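Local coordinates for peptide ABC transporter, peptide-binding protein (Thermus thermophilus, PDB 2D5W) that binds peptides, here a pentapeptide, and probably delivers them to an ABC transporter for uptake, at residues S13-G21 with R217-E225; R250-L258 with T411-E419. All blocks are in the same frame, centred on the assembly; numbering follows the deposited sequence.

Interaction 1. Residues S13-G21 with R217-E225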
ATOM      1  N   SER A  13       5.147 -12.703  -5.949  1.00  7.81           N
ATOM      2  CA  SER A  13       5.749 -13.388  -4.807  1.00  8.44           C
ATOM      3  C   SER A  13       4.927 -13.274  -3.522  1.00  7.33           C
ATOM      4  O   SER A  13       5.343 -13.761  -2.470  1.00  8.84           O
ATOM      5  CB  SER A  13       7.162 -12.862  -4.559  1.00 10.26           C
ATOM      6  OG  SER A  13       7.147 -11.479  -4.266  1.00 11.14           O
ATOM      7  N   GLN A  14       3.771 -12.621  -3.611  1.00  7.41           N
ATOM      8  CA  GLN A  14       2.877 -12.462  -2.470  1.00  7.69           C
ATOM      9  C   GLN A  14       1.460 -12.685  -2.966  1.00  7.91           C
ATOM     10  O   GLN A  14       1.150 -12.391  -4.120  1.00  8.89           O
ATOM     11  CB  GLN A  14       3.022 -11.066  -1.866  1.00  7.24           C
ATOM     12  CG  GLN A  14       4.396 -10.841  -1.259  1.00  7.56           C
ATOM     13  CD  GLN A  14       4.585  -9.454  -0.691  1.00  8.61           C
ATOM     14  OE1 GLN A  14       3.622  -8.767  -0.345  1.00  8.52           O
ATOM     15  NE2 GLN A  14       5.836  -9.035  -0.578  1.00  9.44           N
ATOM     16  N   GLU A  15       0.607 -13.207  -2.094  1.00  8.30           N
ATOM     17  CA  GLU A  15      -0.776 -13.502  -2.449  1.00  8.12           C
ATOM     18  C   GLU A  15      -1.757 -12.763  -1.543  1.00  7.65           C
ATOM     19  O   GLU A  15      -1.529 -12.641  -0.343  1.00  8.31           O
ATOM     20  CB  GLU A  15      -1.010 -15.011  -2.334  1.00  9.05           C
ATOM     21  CG  GLU A  15      -2.380 -15.487  -2.787  1.00  9.43           C
ATOM     22  CD  GLU A  15      -2.496 -17.003  -2.809  1.00 11.09           C
ATOM     23  OE1 GLU A  15      -1.457 -17.687  -2.665  1.00 12.56           O
ATOM     24  OE2 GLU A  15      -3.622 -17.519  -2.982  1.00 10.75           O
ATOM     25  N   PRO A  16      -2.858 -12.249  -2.111  1.00  7.62           N
ATOM     26  CA  PRO A  16      -3.834 -11.539  -1.277  1.00  8.57           C
ATOM     27  C   PRO A  16      -4.403 -12.472  -0.211  1.00  8.27           C
ATOM     28  O   PRO A  16      -4.655 -13.645  -0.481  1.00  9.20           O
ATOM     29  CB  PRO A  16      -4.913 -11.126  -2.275  1.00  9.20           C
ATOM     30  CG  PRO A  16      -4.179 -11.038  -3.576  1.00 11.09           C
ATOM     31  CD  PRO A  16      -3.253 -12.225  -3.530  1.00  9.01           C
ATOM     32  N   ARG A  17      -4.609 -11.959   0.997  1.00  8.19           N
ATOM     33  CA  ARG A  17      -5.188 -12.780   2.055  1.00  8.69           C
ATOM     34  C   ARG A  17      -6.693 -12.918   1.806  1.00  8.06           C
ATOM     35  O   ARG A  17      -7.280 -13.967   2.069  1.00  9.36           O
ATOM     36  CB  ARG A  17      -4.923 -12.146   3.421  1.00 10.23           C
ATOM     37  CG  ARG A  17      -5.522 -12.909   4.606  1.00  9.95           C
ATOM     38  CD  ARG A  17      -5.152 -14.393   4.600  1.00 10.83           C
ATOM     39  NE  ARG A  17      -5.676 -15.106   5.767  1.00 12.54           N
ATOM     40  CZ  ARG A  17      -5.116 -15.092   6.972  1.00 13.43           C
ATOM     41  NH1 ARG A  17      -5.671 -15.769   7.970  1.00 15.07           N
ATOM     42  NH2 ARG A  17      -3.995 -14.415   7.181  1.00 14.19           N
ATOM     43  N   VAL A  18      -7.300 -11.840   1.315  1.00  7.61           N
ATOM     44  CA  VAL A  18      -8.721 -11.793   0.967  1.00  8.70           C
ATOM     45  C   VAL A  18      -8.807 -11.005  -0.337  1.00  8.74           C
ATOM     46  O   VAL A  18      -7.839 -10.341  -0.723  1.00  9.11           O
ATOM     47  CB  VAL A  18      -9.588 -11.098   2.057  1.00  9.21           C
ATOM     48  CG1 VAL A  18      -9.603 -11.940   3.319  1.00 11.08           C
ATOM     49  CG2 VAL A  18      -9.066  -9.703   2.344  1.00 10.79           C
ATOM     50  N   LEU A  19      -9.955 -11.059  -1.006  1.00  8.76           N
ATOM     51  CA  LEU A  19     -10.091 -10.385  -2.287  1.00  8.97           C
ATOM     52  C   LEU A  19     -11.513  -9.938  -2.597  1.00  9.34           C
ATOM     53  O   LEU A  19     -12.480 -10.559  -2.149  1.00  9.34           O
ATOM     54  CB  LEU A  19      -9.628 -11.339  -3.393  1.00 10.93           C
ATOM     55  CG  LEU A  19      -9.508 -10.847  -4.836  1.00 10.43           C
ATOM     56  CD1 LEU A  19      -8.263  -9.985  -4.972  1.00 12.59           C
ATOM     57  CD2 LEU A  19      -9.425 -12.041  -5.784  1.00 13.57           C
ATOM     58  N   ALA A  20     -11.618  -8.849  -3.355  1.00  9.51           N
ATOM     59  CA  ALA A  20     -12.889  -8.310  -3.837  1.00  9.61           C
ATOM     60  C   ALA A  20     -13.892  -7.704  -2.860  1.00  9.44           C
ATOM     61  O   ALA A  20     -14.276  -6.545  -3.018  1.00 10.36           O
ATOM     62  CB  ALA A  20     -13.587  -9.379  -4.690  1.00 11.18           C
ATOM     63  N   GLY A  21     -14.336  -8.483  -1.880  1.00 10.08           N
ATOM     64  CA  GLY A  21     -15.322  -7.991  -0.929  1.00  9.50           C
ATOM     65  C   GLY A  21     -14.823  -7.036   0.139  1.00  9.48           C
ATOM     66  O   GLY A  21     -15.613  -6.306   0.739  1.00 10.10           O
ATOM     67  N   ARG A 217     -11.647 -18.359 -10.936  1.00  8.98           N
ATOM     68  CA  ARG A 217     -11.408 -19.154  -9.735  1.00  8.92           C
ATOM     69  C   ARG A 217     -10.148 -18.731  -8.995  1.00  8.31           C
ATOM     70  O   ARG A 217      -9.185 -18.246  -9.596  1.00  9.62           O
ATOM     71  CB  ARG A 217     -11.302 -20.643 -10.081  1.00 11.23           C
ATOM     72  CG  ARG A 217     -10.093 -21.002 -10.925  1.00 11.90           C
ATOM     73  CD  ARG A 217      -9.983 -22.509 -11.124  1.00 18.13           C
ATOM     74  NE  ARG A 217     -11.076 -23.051 -11.923  1.00 22.16           N
ATOM     75  CZ  ARG A 217     -11.231 -22.841 -13.227  1.00 24.49           C
ATOM     76  NH1 ARG A 217     -12.260 -23.377 -13.868  1.00 26.94           N
ATOM     77  NH2 ARG A 217     -10.354 -22.101 -13.894  1.00 26.99           N
ATOM     78  N   TRP A 218     -10.172 -18.914  -7.679  1.00  8.37           N
ATOM     79  CA  TRP A 218      -9.026 -18.618  -6.831  1.00  8.09           C
ATOM     80  C   TRP A 218      -8.583 -19.961  -6.248  1.00  8.06           C
ATOM     81  O   TRP A 218      -9.345 -20.623  -5.544  1.00  8.85           O
ATOM     82  CB  TRP A 218      -9.422 -17.666  -5.700  1.00  8.59           C
ATOM     83  CG  TRP A 218      -8.294 -17.223  -4.785  1.00  8.27           C
ATOM     84  CD1 TRP A 218      -6.978 -17.604  -4.831  1.00  9.12           C
ATOM     85  CD2 TRP A 218      -8.408 -16.310  -3.692  1.00  8.93           C
ATOM     86  NE1 TRP A 218      -6.267 -16.975  -3.830  1.00  9.52           N
ATOM     87  CE2 TRP A 218      -7.122 -16.177  -3.117  1.00  8.70           C
ATOM     88  CE3 TRP A 218      -9.476 -15.588  -3.140  1.00  9.50           C
ATOM     89  CZ2 TRP A 218      -6.876 -15.351  -2.015  1.00  9.89           C
ATOM     90  CZ3 TRP A 218      -9.234 -14.769  -2.046  1.00  9.85           C
ATOM     91  CH2 TRP A 218      -7.941 -14.657  -1.494  1.00 10.42           C
ATOM     92  N   VAL A 219      -7.374 -20.384  -6.598  1.00  8.29           N
ATOM     93  CA  VAL A 219      -6.792 -21.624  -6.081  1.00  8.47           C
ATOM     94  C   VAL A 219      -5.851 -21.061  -5.020  1.00  8.39           C
ATOM     95  O   VAL A 219      -4.699 -20.733  -5.307  1.00  7.65           O
ATOM     96  CB  VAL A 219      -5.992 -22.361  -7.174  1.00  9.02           C
ATOM     97  CG1 VAL A 219      -5.506 -23.700  -6.641  1.00 10.35           C
ATOM     98  CG2 VAL A 219      -6.857 -22.560  -8.414  1.00 11.17           C
ATOM     99  N   PRO A 220      -6.328 -20.953  -3.770  1.00  8.90           N
ATOM    100  CA  PRO A 220      -5.476 -20.390  -2.721  1.00  8.78           C
ATOM    101  C   PRO A 220      -4.128 -21.044  -2.526  1.00  8.77           C
ATOM    102  O   PRO A 220      -4.021 -22.262  -2.399  1.00  9.85           O
ATOM    103  CB  PRO A 220      -6.366 -20.447  -1.484  1.00 10.90           C
ATOM    104  CG  PRO A 220      -7.180 -21.663  -1.712  1.00 11.24           C
ATOM    105  CD  PRO A 220      -7.520 -21.603  -3.191  1.00  8.94           C
ATOM    106  N   GLY A 221      -3.100 -20.200  -2.493  1.00  8.51           N
ATOM    107  CA  GLY A 221      -1.738 -20.664  -2.341  1.00 10.01           C
ATOM    108  C   GLY A 221      -1.091 -20.925  -3.687  1.00  9.71           C
ATOM    109  O   GLY A 221       0.112 -21.175  -3.760  1.00 12.19           O
ATOM    110  N   ASN A 222      -1.874 -20.843  -4.759  1.00  8.95           N
ATOM    111  CA  ASN A 222      -1.352 -21.126  -6.087  1.00  9.75           C
ATOM    112  C   ASN A 222      -1.627 -20.087  -7.168  1.00  8.68           C
ATOM    113  O   ASN A 222      -0.700 -19.623  -7.831  1.00  9.05           O
ATOM    114  CB  ASN A 222      -1.880 -22.491  -6.549  1.00 13.44           C
ATOM    115  CG  ASN A 222      -1.387 -22.877  -7.929  1.00 20.25           C
ATOM    116  OD1 ASN A 222      -1.840 -22.338  -8.937  1.00 22.86           O
ATOM    117  ND2 ASN A 222      -0.449 -23.817  -7.979  1.00 23.44           N
ATOM    118  N   SER A 223      -2.886 -19.699  -7.348  1.00  8.77           N
ATOM    119  CA  SER A 223      -3.200 -18.766  -8.418  1.00  8.85           C
ATOM    120  C   SER A 223      -4.583 -18.148  -8.336  1.00  8.29           C
ATOM    121  O   SER A 223      -5.459 -18.632  -7.627  1.00  9.02           O
ATOM    122  CB  SER A 223      -3.103 -19.503  -9.754  1.00 10.72           C
ATOM    123  OG  SER A 223      -4.016 -20.593  -9.772  1.00 12.33           O
ATOM    124  N   ILE A 224      -4.754 -17.062  -9.081  1.00  9.19           N
ATOM    125  CA  ILE A 224      -6.038 -16.383  -9.211  1.00  9.71           C
ATOM    126  C   ILE A 224      -6.245 -16.278 -10.722  1.00 10.15           C
ATOM    127  O   ILE A 224      -5.433 -15.679 -11.437  1.00 10.63           O
ATOM    128  CB  ILE A 224      -6.033 -14.984  -8.554  1.00  9.49           C
ATOM    129  CG1 ILE A 224      -6.149 -15.140  -7.032  1.00 10.24           C
ATOM    130  CG2 ILE A 224      -7.187 -14.139  -9.096  1.00 12.09           C
ATOM    131  CD1 ILE A 224      -5.958 -13.859  -6.251  1.00 11.05           C
ATOM    132  N   GLU A 225      -7.316 -16.897 -11.206  1.00  9.94           N
ATOM    133  CA  GLU A 225      -7.621 -16.906 -12.629  1.00 10.08           C
ATOM    134  C   GLU A 225      -8.817 -16.018 -12.916  1.00  9.01           C
ATOM    135  O   GLU A 225      -9.852 -16.125 -12.258  1.00  8.92           O
ATOM    136  CB  GLU A 225      -7.918 -18.334 -13.088  1.00 11.93           C
ATOM    137  CG  GLU A 225      -6.891 -19.360 -12.632  1.00 18.56           C
ATOM    138  CD  GLU A 225      -7.211 -20.761 -13.121  1.00 20.51           C
ATOM    139  OE1 GLU A 225      -6.581 -21.720 -12.627  1.00 26.14           O
ATOM    140  OE2 GLU A 225      -8.085 -20.903 -14.001  1.00 26.20           O
TER

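Interaction 2. Residues R250-L258 with T411-E419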
ATOM      1  N   ARG A 250       0.104 -16.113 -10.850  1.00  8.37           N
ATOM      2  CA  ARG A 250       0.726 -17.293 -10.262  1.00  8.51           C
ATOM      3  C   ARG A 250       1.545 -16.804  -9.079  1.00  8.93           C
ATOM      4  O   ARG A 250       2.337 -15.870  -9.207  1.00  9.68           O
ATOM      5  CB  ARG A 250       1.637 -17.991 -11.271  1.00 10.53           C
ATOM      6  CG  ARG A 250       0.903 -18.859 -12.275  1.00 14.98           C
ATOM      7  CD  ARG A 250       1.888 -19.563 -13.191  1.00 17.52           C
ATOM      8  NE  ARG A 250       2.865 -20.350 -12.444  1.00 21.21           N
ATOM      9  CZ  ARG A 250       3.951 -20.898 -12.981  1.00 22.38           C
ATOM     10  NH1 ARG A 250       4.788 -21.598 -12.227  1.00 23.85           N
ATOM     11  NH2 ARG A 250       4.202 -20.739 -14.274  1.00 22.02           N
ATOM     12  N   PHE A 251       1.349 -17.438  -7.928  1.00  8.46           N
ATOM     13  CA  PHE A 251       2.040 -17.051  -6.707  1.00  8.18           C
ATOM     14  C   PHE A 251       3.146 -18.010  -6.310  1.00  8.30           C
ATOM     15  O   PHE A 251       2.915 -19.207  -6.138  1.00  9.10           O
ATOM     16  CB  PHE A 251       1.025 -16.936  -5.569  1.00  9.13           C
ATOM     17  CG  PHE A 251      -0.105 -16.004  -5.880  1.00  7.87           C
ATOM     18  CD1 PHE A 251       0.127 -14.639  -6.009  1.00  8.79           C
ATOM     19  CD2 PHE A 251      -1.389 -16.490  -6.105  1.00  9.57           C
ATOM     20  CE1 PHE A 251      -0.897 -13.772  -6.362  1.00  9.73           C
ATOM     21  CE2 PHE A 251      -2.424 -15.623  -6.461  1.00 10.47           C
ATOM     22  CZ  PHE A 251      -2.173 -14.264  -6.589  1.00 10.39           C
ATOM     23  N   ILE A 252       4.351 -17.467  -6.172  1.00  8.53           N
ATOM     24  CA  ILE A 252       5.521 -18.239  -5.761  1.00  8.41           C
ATOM     25  C   ILE A 252       6.173 -17.395  -4.667  1.00  8.60           C
ATOM     26  O   ILE A 252       6.811 -16.379  -4.947  1.00  8.88           O
ATOM     27  CB  ILE A 252       6.483 -18.473  -6.949  1.00  8.98           C
ATOM     28  CG1 ILE A 252       5.748 -19.232  -8.062  1.00 10.41           C
ATOM     29  CG2 ILE A 252       7.699 -19.275  -6.485  1.00  9.53           C
ATOM     30  CD1 ILE A 252       6.576 -19.462  -9.316  1.00 12.13           C
ATOM     31  N   GLN A 253       5.995 -17.823  -3.418  1.00  9.04           N
ATOM     32  CA  GLN A 253       6.477 -17.088  -2.250  1.00 10.08           C
ATOM     33  C   GLN A 253       7.974 -16.844  -2.141  1.00  9.21           C
ATOM     34  O   GLN A 253       8.401 -15.764  -1.718  1.00  9.61           O
ATOM     35  CB  GLN A 253       5.995 -17.775  -0.971  1.00 11.25           C
ATOM     36  CG  GLN A 253       6.155 -16.920   0.276  1.00 14.75           C
ATOM     37  CD  GLN A 253       5.827 -17.670   1.549  1.00 15.54           C
ATOM     38  OE1 GLN A 253       4.990 -18.573   1.557  1.00 18.09           O
ATOM     39  NE2 GLN A 253       6.475 -17.287   2.641  1.00 16.94           N
ATOM     40  N   ASN A 254       8.775 -17.843  -2.482  1.00  8.76           N
ATOM     41  CA  ASN A 254      10.216 -17.667  -2.414  1.00  8.63           C
ATOM     42  C   ASN A 254      10.623 -16.909  -3.670  1.00  7.38           C
ATOM     43  O   ASN A 254      10.414 -17.386  -4.786  1.00  8.33           O
ATOM     44  CB  ASN A 254      10.921 -19.019  -2.340  1.00  9.64           C
ATOM     45  CG  ASN A 254      12.423 -18.876  -2.262  1.00 11.05           C
ATOM     46  OD1 ASN A 254      13.072 -18.513  -3.241  1.00 10.61           O
ATOM     47  ND2 ASN A 254      12.985 -19.138  -1.086  1.00 13.78           N
ATOM     48  N   THR A 255      11.202 -15.726  -3.494  1.00  8.29           N
ATOM     49  CA  THR A 255      11.566 -14.916  -4.647  1.00  8.04           C
ATOM     50  C   THR A 255      12.606 -15.545  -5.567  1.00  8.47           C
ATOM     51  O   THR A 255      12.616 -15.254  -6.763  1.00  8.83           O
ATOM     52  CB  THR A 255      12.018 -13.498  -4.234  1.00  7.61           C
ATOM     53  OG1 THR A 255      13.093 -13.588  -3.294  1.00  8.78           O
ATOM     54  CG2 THR A 255      10.855 -12.730  -3.612  1.00 10.12           C
ATOM     55  N   ASN A 256      13.478 -16.402  -5.039  1.00  8.27           N
ATOM     56  CA  ASN A 256      14.452 -17.062  -5.904  1.00  8.40           C
ATOM     57  C   ASN A 256      13.711 -18.085  -6.765  1.00  8.21           C
ATOM     58  O   ASN A 256      14.005 -18.236  -7.951  1.00  9.04           O
ATOM     59  CB  ASN A 256      15.554 -17.750  -5.090  1.00  9.77           C
ATOM     60  CG  ASN A 256      16.501 -18.552  -5.965  1.00  9.81           C
ATOM     61  OD1 ASN A 256      16.387 -19.771  -6.071  1.00 10.79           O
ATOM     62  ND2 ASN A 256      17.427 -17.862  -6.615  1.00 11.61           N
ATOM     63  N   SER A 257      12.752 -18.789  -6.175  1.00  8.88           N
ATOM     64  CA  SER A 257      11.976 -19.756  -6.937  1.00  9.17           C
ATOM     65  C   SER A 257      11.162 -19.015  -8.002  1.00  8.31           C
ATOM     66  O   SER A 257      10.977 -19.518  -9.110  1.00  8.91           O
ATOM     67  CB  SER A 257      11.055 -20.550  -6.011  1.00  9.29           C
ATOM     68  OG  SER A 257      11.824 -21.322  -5.102  1.00 11.91           O
ATOM     69  N   LEU A 258      10.680 -17.817  -7.679  1.00  8.52           N
ATOM     70  CA  LEU A 258       9.922 -17.044  -8.656  1.00  7.83           C
ATOM     71  C   LEU A 258      10.868 -16.634  -9.784  1.00  7.96           C
ATOM     72  O   LEU A 258      10.505 -16.690 -10.956  1.00  8.82           O
ATOM     73  CB  LEU A 258       9.292 -15.806  -8.011  1.00  8.79           C
ATOM     74  CG  LEU A 258       8.531 -14.872  -8.963  1.00  8.20           C
ATOM     75  CD1 LEU A 258       7.424 -15.618  -9.694  1.00  9.36           C
ATOM     76  CD2 LEU A 258       7.955 -13.718  -8.163  1.00  9.29           C
ATOM     77  N   THR A 411       9.630  -9.998   9.106  1.00  8.41           N
ATOM     78  CA  THR A 411       9.563  -9.575   7.718  1.00  8.10           C
ATOM     79  C   THR A 411       8.855 -10.674   6.940  1.00  7.82           C
ATOM     80  O   THR A 411       8.439 -11.687   7.513  1.00  8.48           O
ATOM     81  CB  THR A 411      10.945  -9.241   7.088  1.00  8.33           C
ATOM     82  OG1 THR A 411      10.728  -8.466   5.899  1.00  9.40           O
ATOM     83  CG2 THR A 411      11.724 -10.499   6.725  1.00 10.37           C
ATOM     84  N   THR A 412       8.692 -10.454   5.643  1.00  8.26           N
ATOM     85  CA  THR A 412       8.016 -11.398   4.766  1.00  8.28           C
ATOM     86  C   THR A 412       8.886 -12.604   4.433  1.00  8.63           C
ATOM     87  O   THR A 412       9.890 -12.482   3.720  1.00  8.60           O
ATOM     88  CB  THR A 412       7.619 -10.719   3.446  1.00  8.28           C
ATOM     89  OG1 THR A 412       8.779 -10.105   2.872  1.00  8.58           O
ATOM     90  CG2 THR A 412       6.558  -9.653   3.673  1.00  9.82           C
ATOM     91  N   ALA A 413       8.490 -13.768   4.936  1.00  8.96           N
ATOM     92  CA  ALA A 413       9.220 -15.002   4.676  1.00  8.75           C
ATOM     93  C   ALA A 413       9.244 -15.267   3.175  1.00  9.30           C
ATOM     94  O   ALA A 413       8.267 -14.999   2.475  1.00 10.54           O
ATOM     95  CB  ALA A 413       8.553 -16.170   5.401  1.00 10.15           C
ATOM     96  N   GLY A 414      10.368 -15.776   2.684  1.00  9.05           N
ATOM     97  CA  GLY A 414      10.484 -16.078   1.269  1.00  9.27           C
ATOM     98  C   GLY A 414      11.115 -14.977   0.442  1.00  8.27           C
ATOM     99  O   GLY A 414      11.609 -15.234  -0.656  1.00  8.80           O
ATOM    100  N   ASN A 415      11.075 -13.746   0.938  1.00  9.08           N
ATOM    101  CA  ASN A 415      11.674 -12.635   0.213  1.00  8.68           C
ATOM    102  C   ASN A 415      13.154 -12.712   0.559  1.00  8.63           C
ATOM    103  O   ASN A 415      13.599 -12.238   1.607  1.00  9.59           O
ATOM    104  CB  ASN A 415      11.063 -11.312   0.665  1.00  9.29           C
ATOM    105  CG  ASN A 415      11.470 -10.163  -0.218  1.00  8.57           C
ATOM    106  OD1 ASN A 415      12.596  -9.676  -0.140  1.00 10.11           O
ATOM    107  ND2 ASN A 415      10.559  -9.731  -1.086  1.00 11.03           N
ATOM    108  N   VAL A 416      13.916 -13.321  -0.342  1.00  8.44           N
ATOM    109  CA  VAL A 416      15.327 -13.556  -0.104  1.00  8.05           C
ATOM    110  C   VAL A 416      16.187 -12.347   0.225  1.00  8.18           C
ATOM    111  O   VAL A 416      17.015 -12.422   1.133  1.00  8.84           O
ATOM    112  CB  VAL A 416      15.942 -14.354  -1.275  1.00  9.02           C
ATOM    113  CG1 VAL A 416      17.423 -14.611  -1.019  1.00 11.12           C
ATOM    114  CG2 VAL A 416      15.204 -15.680  -1.428  1.00  9.87           C
ATOM    115  N   VAL A 417      15.997 -11.228  -0.464  1.00  8.56           N
ATOM    116  CA  VAL A 417      16.836 -10.080  -0.153  1.00  8.93           C
ATOM    117  C   VAL A 417      16.579  -9.591   1.278  1.00  8.35           C
ATOM    118  O   VAL A 417      17.499  -9.118   1.950  1.00  9.21           O
ATOM    119  CB  VAL A 417      16.656  -8.929  -1.186  1.00  9.65           C
ATOM    120  CG1 VAL A 417      15.379  -8.153  -0.922  1.00 11.93           C
ATOM    121  CG2 VAL A 417      17.880  -8.019  -1.155  1.00 11.67           C
ATOM    122  N   ARG A 418      15.344  -9.717   1.758  1.00  8.46           N
ATOM    123  CA  ARG A 418      15.031  -9.316   3.126  1.00  8.41           C
ATOM    124  C   ARG A 418      15.609 -10.311   4.131  1.00  8.77           C
ATOM    125  O   ARG A 418      16.054  -9.922   5.212  1.00  8.68           O
ATOM    126  CB  ARG A 418      13.519  -9.191   3.309  1.00  8.14           C
ATOM    127  CG  ARG A 418      12.966  -7.908   2.732  1.00  8.26           C
ATOM    128  CD  ARG A 418      11.459  -7.893   2.740  1.00  7.75           C
ATOM    129  NE  ARG A 418      10.950  -6.598   2.309  1.00  8.49           N
ATOM    130  CZ  ARG A 418       9.685  -6.364   1.980  1.00  7.26           C
ATOM    131  NH1 ARG A 418       8.789  -7.343   2.031  1.00  8.55           N
ATOM    132  NH2 ARG A 418       9.322  -5.149   1.597  1.00  8.20           N
ATOM    133  N   GLU A 419      15.594 -11.596   3.787  1.00  8.85           N
ATOM    134  CA  GLU A 419      16.154 -12.603   4.677  1.00  8.58           C
ATOM    135  C   GLU A 419      17.662 -12.359   4.781  1.00  8.71           C
ATOM    136  O   GLU A 419      18.249 -12.498   5.856  1.00  9.95           O
ATOM    137  CB  GLU A 419      15.817 -14.005   4.145  1.00 10.31           C
ATOM    138  CG  GLU A 419      14.305 -14.269   4.198  1.00 12.28           C
ATOM    139  CD  GLU A 419      13.857 -15.553   3.521  1.00 13.74           C
ATOM    140  OE1 GLU A 419      14.406 -15.899   2.456  1.00 16.70           O
ATOM    141  OE2 GLU A 419      12.924 -16.202   4.047  1.00 14.26           O
TER
HETATM  142  O   HOH W   1       7.523 -13.590  -0.189  1.00 16.01           O
HETATM  143  O   HOH W   2      14.880 -11.480  -3.235  1.00 12.24           O

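Interaction 1. Residues S13-G21 with R217-E225
Glu-15 and Gly-221 mark the nearest backbone approach, CA to CA 7.2 Å, whereas Leu-19 and Trp-218 stand 9.5 Å apart at CA. The irregular segment 13-21 thus crosses the end of the 217-225 hairpin without pairing with it, and side chains bridge the gap. Glu-15 starts with CG anti to its backbone N (chi1 -175°) and stays extended, which brings OE2 between two donors. Glu-15 OE2 accepts Gly-221 N on its syn lone pair at 2.8 Å, almost straight (171°), and Trp-218 NE1 on its anti lone pair, also at 2.8 Å, from within the indole plane. One carboxylate oxygen therefore ties the turn and the ring together. The far rim of the indole meets backbone edge-on, with Trp-218 CZ2 3.2 Å from Pro-16 O, while Leu-19 CB packs obliquely on CZ3 of the same ring at 3.7 Å. Ile-224 CD1 lies over one indole face, 3.9 Å above its plane and offset toward the rim, and meets Leu-19 CD2 tip to tip. A leucine in place of Trp-218 would probably leave Glu-15 OE2 without its anti-side donor and open a gap beneath Ile-224. Asn-222 N and Ser-223 N both donate to Val-219 O, the signature of a classic beta bulge in the hairpin that forms one margin of the five-stranded mixed sheet of this solute-binding fold.

Interaction 2. Residues R250-L258 with T411-E419
Ala-413, Gly-414 and Val-416 meet Gln-253, Asn-254 and Thr-255 where two N-capped helix starts lie side by side. Asn-254 caps helix 255-264 and Asn-415 caps helix 416-431, the latter after a type II beta turn from Thr-412 to Asn-415. The touching parts, taken from CA 253 to 256 and CA 413 to 416, run only 17° apart in direction. Ala-413 comes first: its O receives Gln-253 NE2 at 2.9 Å along a nearly straight N-H, yet the donor stands 73° above the carbonyl plane instead of on a lone pair. A water also sits between Ala-413 O and Gln-253 O. At Gly-414 the backbones come closest, 4.0 Å from its CA to Asn-254 CA. A beta carbon here would collide with Gln-253 O, and the positive phi separately calls for glycine. Gly-414 O accepts Thr-255 N at 2.9 Å, with the CA-H of Asn-254 as an additional contact, while Gly-414 N donates to Glu-419 OE2 within its own segment. Asn-415 OD1 accepts a weak capping bond from Arg-418 N; CB of Asn-415 points away from the other segment, but its ND2 still comes 3.9 Å from Thr-255 CG2. Val-416 follows, giving its N-H to Thr-255 OG1, with N and OG1 3.1 Å apart, and laying CG2 3.5 Å from that same oxygen. The threonine hydroxyl can be there because OG1 sits between its own backbone N and carbonyl carbon (chi1 56°). Last, Val-417 N donates to a water at 3.0 Å, and that water lies 2.8 Å from Thr-255 OG1.

Both segments of interaction 1 precede those of interaction 2 in sequence, and the two centres lie 16 Å apart. Strands 223-228 and 246-251 are neighbours in the five-stranded mixed sheet, where a probable backbone hydrogen bond runs from Phe-251 N to Asn-222 O (3.0 Å); the Phe-251 ring also packs on Glu-15. Interaction 1 holds the loop after strand 7-12 against this sheet, whereas interaction 2 joins the sheet's outgoing chain to the segment that follows strand 401-410 of the separate seven-stranded sheet. One segment of each also reaches the bound peptide's backbone, through Gln-14 NE2 and through an Arg-418 NH2 salt bridge, consistent with a ligand held between two lobes.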